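Local coordinates for protein yesU (Bacillus subtilis, PDB 1OQ1), which is of unknown function but has a galectin-like beta-sandwich fold, consistent with, though not proof of, carbohydrate binding, at residues K123-E126 and E127-F130. Numbering follows the deposited sequence.
Sequences KYAE and ERAF
Glu127 reaches back with its carboxylate to the N-cap residue of its own helix, where OE1 takes the backbone N-H of Tyr124 over 3.1 Å in a nearly straight bond (161°), the glutamate half of a capping box. The nitrogen comes in from above the carboxylate plane, and a second, weak bond reaches the same oxygen from Lys123 N. With CG anti to its carbonyl carbon (chi1 -56°) and the chain extended beyond it, glutamate is long enough to span this distance, and its negative charge probably suits a helix N-terminus, where N-H groups lack carbonyl partners from a preceding turn. OE2 lies at the edge of the Tyr124 ring, 3.8 Å from CD2, and forms a long, weak ion pair with Arg121, while Lys123 CG sits over a face of that ring. The single helical turn, 125-128, lies in the connection between the antiparallel strands 112-122 and 132-138 of one sheet of the galectin-like sandwich. Arg128 reaches back too: its chain bends at chi3 (-68°), laying one guanidinium face over the Tyr124-Ala125 peptide. NH1 alone bridges successive carbonyls, hydrogen-bonding Arg122 O and, weakly, Lys123 O (3.0 Å), while NH2 donates to a water that also reaches Lys123 O weakly.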
loop_
_atom_site.group_PDB
_atom_site.type_symbol
_atom_site.label_atom_id
_atom_site.label_comp_id
_atom_site.label_asym_id
_atom_site.label_seq_id
_atom_site.Cartn_x
_atom_site.Cartn_y
_atom_site.Cartn_z
ATOM N N LYS A 123 -4.864 -3.341 14.534
ATOM C CA LYS A 123 -5.874 -2.406 15.021
ATOM C C LYS A 123 -6.819 -3.045 16.040
ATOM O O LYS A 123 -7.126 -2.440 17.068
ATOM C CB LYS A 123 -6.684 -1.853 13.839
ATOM C CG LYS A 123 -7.942 -1.067 14.215
ATOM C CD LYS A 123 -7.624 0.212 14.987
ATOM C CE LYS A 123 -8.909 0.963 15.322
ATOM N NZ LYS A 123 -8.654 2.256 16.016
ATOM N N TYR A 124 -7.266 -4.266 15.755
ATOM C CA TYR A 124 -8.199 -4.971 16.637
ATOM C C TYR A 124 -7.589 -6.207 17.293
ATOM O O TYR A 124 -6.634 -6.786 16.778
ATOM C CB TYR A 124 -9.446 -5.369 15.844
ATOM C CG TYR A 124 -10.165 -4.196 15.213
ATOM C CD1 TYR A 124 -10.818 -3.246 16.001
ATOM C CD2 TYR A 124 -10.182 -4.027 13.826
ATOM C CE1 TYR A 124 -11.473 -2.152 15.424
ATOM C CE2 TYR A 124 -10.833 -2.939 13.239
ATOM C CZ TYR A 124 -11.475 -2.007 14.045
ATOM O OH TYR A 124 -12.122 -0.939 13.465
ATOM N N ALA A 125 -8.157 -6.616 18.424
ATOM C CA ALA A 125 -7.667 -7.782 19.153
ATOM C C ALA A 125 -7.585 -9.024 18.273
ATOM O O ALA A 125 -6.596 -9.759 18.314
ATOM C CB ALA A 125 -8.559 -8.059 20.356
ATOM N N GLU A 126 -8.624 -9.268 17.482
ATOM C CA GLU A 126 -8.632 -10.434 16.608
ATOM C C GLU A 126 -7.448 -10.420 15.651
ATOM O O GLU A 126 -6.878 -11.465 15.339
ATOM C CB GLU A 126 -9.928 -10.499 15.800
ATOM C CG GLU A 126 -11.115 -11.021 16.576
ATOM C CD GLU A 126 -12.337 -11.209 15.698
ATOM O OE1 GLU A 126 -12.907 -10.197 15.244
ATOM O OE2 GLU A 126 -12.721 -12.372 15.456
ATOM N N GLU A 127 -7.081 -9.231 15.182
ATOM C CA GLU A 127 -5.972 -9.105 14.251
ATOM C C GLU A 127 -4.649 -9.326 14.977
ATOM O O GLU A 127 -3.766 -10.017 14.478
ATOM C CB GLU A 127 -5.988 -7.727 13.590
ATOM C CG GLU A 127 -7.296 -7.414 12.882
ATOM C CD GLU A 127 -7.328 -6.024 12.295
ATOM O OE1 GLU A 127 -6.648 -5.133 12.846
ATOM O OE2 GLU A 127 -8.049 -5.809 11.293
ATOM N N ARG A 128 -4.520 -8.750 16.164
ATOM C CA ARG A 128 -3.288 -8.915 16.924
ATOM C C ARG A 128 -3.081 -10.355 17.398
ATOM O O ARG A 128 -1.952 -10.772 17.644
ATOM C CB ARG A 128 -3.269 -7.961 18.123
ATOM C CG ARG A 128 -3.210 -6.490 17.730
ATOM C CD ARG A 128 -2.890 -5.609 18.929
ATOM N NE ARG A 128 -3.969 -5.588 19.916
ATOM C CZ ARG A 128 -5.055 -4.825 19.830
ATOM N NH1 ARG A 128 -5.223 -4.003 18.801
ATOM N NH2 ARG A 128 -5.978 -4.879 20.784
ATOM N N ALA A 129 -4.168 -11.114 17.501
ATOM C CA ALA A 129 -4.102 -12.504 17.961
ATOM C C ALA A 129 -3.543 -13.491 16.931
ATOM O O ALA A 129 -3.129 -14.596 17.280
ATOM C CB ALA A 129 -5.492 -12.960 18.417
ATOM N N PHE A 130 -3.545 -13.103 15.663
ATOM C CA PHE A 130 -3.028 -13.969 14.607
ATOM C C PHE A 130 -2.560 -13.002 13.538
ATOM O O PHE A 130 -3.357 -12.482 12.756
ATOM C CB PHE A 130 -4.131 -14.875 14.070
ATOM C CG PHE A 130 -3.617 -16.018 13.247
ATOM C CD1 PHE A 130 -2.882 -17.038 13.841
ATOM C CD2 PHE A 130 -3.860 -16.075 11.880
ATOM C CE1 PHE A 130 -2.396 -18.096 13.084
ATOM C CE2 PHE A 130 -3.371 -17.139 11.114
ATOM C CZ PHE A 130 -2.643 -18.143 11.716
HETATM O O HOH W 1 -8.125 -2.611 20.266
HETATM O O HOH W 2 -6.077 -12.367 12.332
#